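Local coordinates for protein benzoate transport porin BenP (Acinetobacter baumannii AB307-0294, PDB 5DL8) that probably forms a channel through the outer membrane for the passive uptake of small solutes, as an OprD-family porin that binds calcium, at residues Gly283-Ile288 with Glu318-Val323; Lys375-Gln380 with Leu399-Thr404. One frame throughout, in Å; residues are numbered along the deposited sequence.

How the contacts relate
Both contacts pair neighbouring antiparallel strands in the wall of the porin barrel. Contact 1 joins strands 278-288 and 319-328, whose connection of about thirty residues contains no helix or strand. Contact 2 joins strands 377-388 and 394-406, a true hairpin, and 394-406 also pairs with the first long strand, 25-39, to close the barrel. Their centres are 33 Å apart and their nearest atoms about 17 Å, so they do not touch. Contact 1 lies nearer the calcium sites: the side chain of Glu318 is about 14 Å from a bound calcium ion. In contact 2, the side chain of Leu379 is about 5 Å from a bound detergent molecule.

Contact 1: Gly283-Ile288 with Glu318-Val323; sequences GYQQII and EKSYHV
Tyr284 and Lys319 lie side by side on one face of two neighbouring antiparallel strands in the wall of the porin barrel. With chi1 near 179°, the Tyr284 ring turns away from its own N and leans toward the partner strand. Tyr284 OH rests against the aliphatic chain of Lys319, 3.3 Å from Lys319 CD. The same OH donates a 2.6 Å hydrogen bond to Gln286 OE1, which lies at the ring edge and in its plane. This bond limits the rotation of the phenol. Gln286 lies alongside the lysine, with its CG 3.8 Å from Lys319 CG. Nearer its root, along the CD1-CE1 side, the Tyr284 ring meets Tyr321. The two rings point the same way, and their planes are 54° apart, with CE1 of Tyr284 3.7 Å from CE2 of Tyr321.

Gln285, Ser320 and His322 occupy the opposite face. Ser320 OG is swung between its own N and carbonyl carbon (chi1 55°). There it forms a 3.0 Å hydrogen bond with His322 NE2, which helps fix the imidazole. Ser320 OG also lies 3.6 Å from Gln285 CB. His322 CB packs 3.6 Å from Gly283 O. Five backbone hydrogen bonds join the strands, the last from Ile287 N to Glu318 O.

Strand 263-275 flanks 283-288, and strand 336-349 flanks 318-323. Lys319 NZ forms a salt bridge with Asp347, and Tyr321 OH bonds His346, both on 336-349. The connection between the strands meets the Gln285 and His322 face, consistent with the barrel interior: Gln285 NE2 bonds the carbonyls of Gly312 and Phe313, and His322 ND1 bonds Asn307.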
loop_
_atom_site.group_PDB
_atom_site.type_symbol
_atom_site.label_atom_id
_atom_site.label_comp_id
_atom_site.label_asym_id
_atom_site.label_seq_id
_atom_site.Cartn_x
_atom_site.Cartn_y
_atom_site.Cartn_z
ATOM N N GLY A 283 4.337 12.206 -14.640
ATOM C CA GLY A 283 5.482 11.724 -13.917
ATOM C C GLY A 283 6.478 10.966 -14.805
ATOM O O GLY A 283 6.133 10.474 -15.921
ATOM N N TYR A 284 7.673 10.809 -14.227
ATOM C CA TYR A 284 8.820 10.129 -14.824
ATOM C C TYR A 284 9.492 9.283 -13.727
ATOM O O TYR A 284 9.609 9.705 -12.593
ATOM C CB TYR A 284 9.835 11.092 -15.436
ATOM C CG TYR A 284 11.040 10.319 -16.040
ATOM C CD1 TYR A 284 10.889 9.554 -17.232
ATOM C CD2 TYR A 284 12.338 10.262 -15.355
ATOM C CE1 TYR A 284 11.980 8.859 -17.773
ATOM C CE2 TYR A 284 13.436 9.516 -15.884
ATOM C CZ TYR A 284 13.266 8.863 -17.121
ATOM O OH TYR A 284 14.281 8.122 -17.695
ATOM N N GLN A 285 9.868 8.087 -14.075
ATOM C CA GLN A 285 10.568 7.195 -13.205
ATOM C C GLN A 285 11.613 6.351 -13.961
ATOM O O GLN A 285 11.433 5.850 -15.093
ATOM C CB GLN A 285 9.586 6.238 -12.470
ATOM C CG GLN A 285 10.160 4.964 -11.847
ATOM C CD GLN A 285 9.051 4.179 -11.073
ATOM O OE1 GLN A 285 8.546 4.640 -10.073
ATOM N NE2 GLN A 285 8.653 3.013 -11.600
ATOM N N GLN A 286 12.700 6.126 -13.270
ATOM C CA GLN A 286 13.790 5.377 -13.829
ATOM C C GLN A 286 14.409 4.415 -12.835
ATOM O O GLN A 286 14.737 4.850 -11.743
ATOM C CB GLN A 286 14.893 6.346 -14.313
ATOM C CG GLN A 286 15.734 5.700 -15.339
ATOM C CD GLN A 286 16.786 6.586 -16.015
ATOM O OE1 GLN A 286 16.487 7.656 -16.500
ATOM N NE2 GLN A 286 18.024 6.024 -16.164
ATOM N N ILE A 287 14.727 3.200 -13.272
ATOM C CA ILE A 287 15.337 2.247 -12.414
ATOM C C ILE A 287 16.774 2.111 -12.925
ATOM O O ILE A 287 17.045 1.925 -14.189
ATOM C CB ILE A 287 14.687 0.841 -12.507
ATOM C CG1 ILE A 287 13.178 0.966 -12.442
ATOM C CG2 ILE A 287 15.364 -0.124 -11.499
ATOM C CD1 ILE A 287 12.714 1.501 -11.096
ATOM N N ILE A 288 17.718 2.122 -11.981
ATOM C CA ILE A 288 19.199 2.180 -12.318
ATOM C C ILE A 288 19.993 1.156 -11.545
ATOM O O ILE A 288 19.721 0.937 -10.357
ATOM C CB ILE A 288 19.842 3.584 -12.080
ATOM C CG1 ILE A 288 18.919 4.715 -12.593
ATOM C CG2 ILE A 288 21.228 3.706 -12.836
ATOM C CD1 ILE A 288 19.185 6.075 -12.038
ATOM N N GLU A 318 14.422 0.104 -16.446
ATOM C CA GLU A 318 13.174 0.535 -17.024
ATOM C C GLU A 318 12.971 2.047 -16.761
ATOM O O GLU A 318 13.051 2.526 -15.648
ATOM C CB GLU A 318 11.968 -0.287 -16.515
ATOM C CG GLU A 318 10.611 0.221 -17.092
ATOM C CD GLU A 318 9.466 -0.751 -16.892
ATOM O OE1 GLU A 318 9.537 -1.640 -16.052
ATOM O OE2 GLU A 318 8.459 -0.629 -17.681
ATOM N N LYS A 319 12.763 2.768 -17.845
ATOM C CA LYS A 319 12.252 4.147 -17.830
ATOM C C LYS A 319 10.717 4.114 -18.148
ATOM O O LYS A 319 10.211 3.485 -19.115
ATOM C CB LYS A 319 12.930 4.949 -18.909
ATOM C CG LYS A 319 14.453 4.931 -18.865
ATOM C CD LYS A 319 14.949 5.853 -20.028
ATOM C CE LYS A 319 16.441 6.271 -20.062
ATOM N NZ LYS A 319 17.162 4.998 -20.376
ATOM N N SER A 320 9.993 4.877 -17.355
ATOM C CA SER A 320 8.508 5.065 -17.540
ATOM C C SER A 320 7.967 6.535 -17.489
ATOM O O SER A 320 8.445 7.396 -16.691
ATOM C CB SER A 320 7.806 4.165 -16.560
ATOM O OG SER A 320 8.260 4.431 -15.241
ATOM N N TYR A 321 6.929 6.779 -18.301
ATOM C CA TYR A 321 6.283 8.078 -18.517
ATOM C C TYR A 321 4.843 7.929 -18.129
ATOM O O TYR A 321 4.154 7.006 -18.640
ATOM C CB TYR A 321 6.410 8.563 -19.983
ATOM C CG TYR A 321 7.847 8.534 -20.482
ATOM C CD1 TYR A 321 8.342 7.362 -20.932
ATOM C CD2 TYR A 321 8.688 9.610 -20.448
ATOM C CE1 TYR A 321 9.623 7.197 -21.316
ATOM C CE2 TYR A 321 10.036 9.473 -20.893
ATOM C CZ TYR A 321 10.455 8.225 -21.348
ATOM O OH TYR A 321 11.704 7.802 -21.782
ATOM N N HIS A 322 4.420 8.785 -17.170
ATOM C CA HIS A 322 3.132 8.610 -16.433
ATOM C C HIS A 322 2.248 9.836 -16.662
ATOM O O HIS A 322 2.722 11.006 -16.635
ATOM C CB HIS A 322 3.355 8.428 -14.883
ATOM C CG HIS A 322 4.251 7.282 -14.518
ATOM N ND1 HIS A 322 3.872 6.293 -13.644
ATOM C CD2 HIS A 322 5.532 7.019 -14.839
ATOM C CE1 HIS A 322 4.869 5.458 -13.470
ATOM N NE2 HIS A 322 5.864 5.855 -14.227
ATOM N N VAL A 323 0.981 9.605 -16.943
ATOM C CA VAL A 323 0.049 10.693 -17.169
ATOM C C VAL A 323 -1.236 10.373 -16.424
ATOM O O VAL A 323 -1.670 9.192 -16.433
ATOM C CB VAL A 323 -0.338 10.789 -18.642
ATOM C CG1 VAL A 323 -1.207 12.011 -18.891
ATOM C CG2 VAL A 323 0.871 10.880 -19.512
#

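Contact 2: Lys375-Gln380 with Leu399-Thr404; sequences KGFALQ and LFVNYT
Phe377-Gln380 runs antiparallel to Leu399-Thr404, at 155° between strand directions, and five backbone hydrogen bonds link the segments, one of them from Thr404 N to Gly376 O. Phe377 and Tyr403 form the main side-chain contact. Tyr403 CD1 sits over the centre of the Phe377 ring, 3.5 Å from Phe377 CE2, with the two ring planes 48° apart. The trans chi1 of Tyr403 (178°) carries its ring past Gly376 until Tyr403 CE1 lies 3.4 Å from Lys375 O. Further along this face, Leu379 CD2 touches Val401 CG2 at 3.9 Å.

The other face is more polar. Gln380 is extended alongside Phe400, and its OE1 approaches Phe400 CD2 to 3.3 Å. A water donates to this OE1 at 2.8 Å and accepts from Asn402 ND2 at 3.0 Å. It also lies over one face of the Phe400 ring, toward the rim. Gln380 NE2 bonds Asn366 on strand 355-368.

The chemistry differs between the faces. The aromatic and aliphatic one, with detergent bound near Leu379, is consistent with the lipid-facing side of a porin. The amides of Gln380 and Asn402, bridged by one water, are consistent with a face turned to the barrel interior.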
loop_
_atom_site.group_PDB
_atom_site.type_symbol
_atom_site.label_atom_id
_atom_site.label_comp_id
_atom_site.label_asym_id
_atom_site.label_seq_id
_atom_site.Cartn_x
_atom_site.Cartn_y
_atom_site.Cartn_z
ATOM N N LYS A 375 -26.336 5.761 3.871
ATOM C CA LYS A 375 -25.127 6.322 4.416
ATOM C C LYS A 375 -24.045 5.269 4.800
ATOM O O LYS A 375 -24.363 4.377 5.540
ATOM C CB LYS A 375 -25.460 7.111 5.660
ATOM C CG LYS A 375 -24.282 7.906 6.242
ATOM C CD LYS A 375 -24.795 9.232 6.872
ATOM C CE LYS A 375 -24.116 9.734 8.166
ATOM N NZ LYS A 375 -22.636 9.715 8.047
ATOM N N GLY A 376 -22.814 5.463 4.299
ATOM C CA GLY A 376 -21.694 4.572 4.418
ATOM C C GLY A 376 -21.526 3.559 3.250
ATOM O O GLY A 376 -20.570 2.810 3.231
ATOM N N PHE A 377 -22.540 3.408 2.368
ATOM C CA PHE A 377 -22.359 2.602 1.148
ATOM C C PHE A 377 -21.669 3.377 0.052
ATOM O O PHE A 377 -21.962 4.596 -0.148
ATOM C CB PHE A 377 -23.720 2.109 0.602
ATOM C CG PHE A 377 -24.275 1.033 1.387
ATOM C CD1 PHE A 377 -23.798 -0.249 1.203
ATOM C CD2 PHE A 377 -25.196 1.297 2.361
ATOM C CE1 PHE A 377 -24.271 -1.283 1.981
ATOM C CE2 PHE A 377 -25.722 0.316 3.110
ATOM C CZ PHE A 377 -25.272 -1.010 2.932
ATOM N N ALA A 378 -20.852 2.658 -0.691
ATOM C CA ALA A 378 -20.139 3.215 -1.866
ATOM C C ALA A 378 -19.977 2.120 -2.910
ATOM O O ALA A 378 -19.950 0.928 -2.542
ATOM C CB ALA A 378 -18.723 3.787 -1.453
ATOM N N LEU A 379 -19.782 2.519 -4.177
ATOM C CA LEU A 379 -19.370 1.610 -5.215
ATOM C C LEU A 379 -18.005 2.076 -5.772
ATOM O O LEU A 379 -17.714 3.312 -5.882
ATOM C CB LEU A 379 -20.354 1.560 -6.423
ATOM C CG LEU A 379 -21.818 1.371 -6.180
ATOM C CD1 LEU A 379 -22.570 1.709 -7.494
ATOM C CD2 LEU A 379 -22.155 0.023 -5.644
ATOM N N GLN A 380 -17.220 1.099 -6.212
ATOM C CA GLN A 380 -15.964 1.360 -6.876
ATOM C C GLN A 380 -15.763 0.315 -7.919
ATOM O O GLN A 380 -15.966 -0.924 -7.626
ATOM C CB GLN A 380 -14.792 1.303 -5.877
ATOM C CG GLN A 380 -13.431 1.775 -6.443
ATOM C CD GLN A 380 -12.355 1.588 -5.432
ATOM O OE1 GLN A 380 -11.965 0.446 -5.076
ATOM N NE2 GLN A 380 -11.916 2.694 -4.875
ATOM N N LEU A 399 -14.612 -4.789 -8.984
ATOM C CA LEU A 399 -15.904 -4.185 -8.662
ATOM C C LEU A 399 -16.198 -4.419 -7.219
ATOM O O LEU A 399 -16.093 -5.575 -6.698
ATOM C CB LEU A 399 -17.062 -4.781 -9.515
ATOM C CG LEU A 399 -18.470 -4.072 -9.438
ATOM C CD1 LEU A 399 -18.530 -2.579 -9.915
ATOM C CD2 LEU A 399 -19.535 -4.847 -10.201
ATOM N N PHE A 400 -16.454 -3.326 -6.510
ATOM C CA PHE A 400 -16.545 -3.381 -5.046
ATOM C C PHE A 400 -17.823 -2.706 -4.622
ATOM O O PHE A 400 -18.148 -1.605 -5.157
ATOM C CB PHE A 400 -15.388 -2.661 -4.370
ATOM C CG PHE A 400 -14.000 -3.272 -4.643
ATOM C CD1 PHE A 400 -13.603 -4.424 -4.052
ATOM C CD2 PHE A 400 -13.076 -2.615 -5.477
ATOM C CE1 PHE A 400 -12.354 -4.977 -4.316
ATOM C CE2 PHE A 400 -11.786 -3.103 -5.729
ATOM C CZ PHE A 400 -11.416 -4.296 -5.138
ATOM N N VAL A 401 -18.531 -3.321 -3.666
ATOM C CA VAL A 401 -19.548 -2.636 -2.939
ATOM C C VAL A 401 -19.084 -2.611 -1.510
ATOM O O VAL A 401 -18.985 -3.649 -0.881
ATOM C CB VAL A 401 -20.910 -3.330 -2.978
ATOM C CG1 VAL A 401 -21.981 -2.508 -2.203
ATOM C CG2 VAL A 401 -21.349 -3.604 -4.416
ATOM N N ASN A 402 -18.828 -1.413 -1.013
ATOM C CA ASN A 402 -18.218 -1.128 0.283
ATOM C C ASN A 402 -19.221 -0.520 1.215
ATOM O O ASN A 402 -20.021 0.370 0.797
ATOM C CB ASN A 402 -17.058 -0.135 0.095
ATOM C CG ASN A 402 -15.794 -0.805 -0.536
ATOM O OD1 ASN A 402 -15.422 -1.930 -0.113
ATOM N ND2 ASN A 402 -15.167 -0.173 -1.525
ATOM N N TYR A 403 -19.148 -0.927 2.468
ATOM C CA TYR A 403 -19.902 -0.273 3.533
ATOM C C TYR A 403 -18.951 0.001 4.670
ATOM O O TYR A 403 -18.175 -0.860 5.021
ATOM C CB TYR A 403 -21.009 -1.134 4.071
ATOM C CG TYR A 403 -21.742 -0.467 5.205
ATOM C CD1 TYR A 403 -22.755 0.492 4.982
ATOM C CD2 TYR A 403 -21.519 -0.846 6.501
ATOM C CE1 TYR A 403 -23.457 1.086 6.039
ATOM C CE2 TYR A 403 -22.239 -0.317 7.537
ATOM C CZ TYR A 403 -23.154 0.680 7.306
ATOM O OH TYR A 403 -23.799 1.130 8.387
ATOM N N THR A 404 -19.029 1.211 5.206
ATOM C CA THR A 404 -18.135 1.728 6.277
ATOM C C THR A 404 -18.985 2.424 7.334
ATOM O O THR A 404 -19.821 3.241 7.013
ATOM C CB THR A 404 -17.039 2.591 5.696
ATOM O OG1 THR A 404 -16.263 1.768 4.853
ATOM C CG2 THR A 404 -16.133 3.171 6.786
HETATM O O HOH W 1 -12.435 -0.830 -2.588
#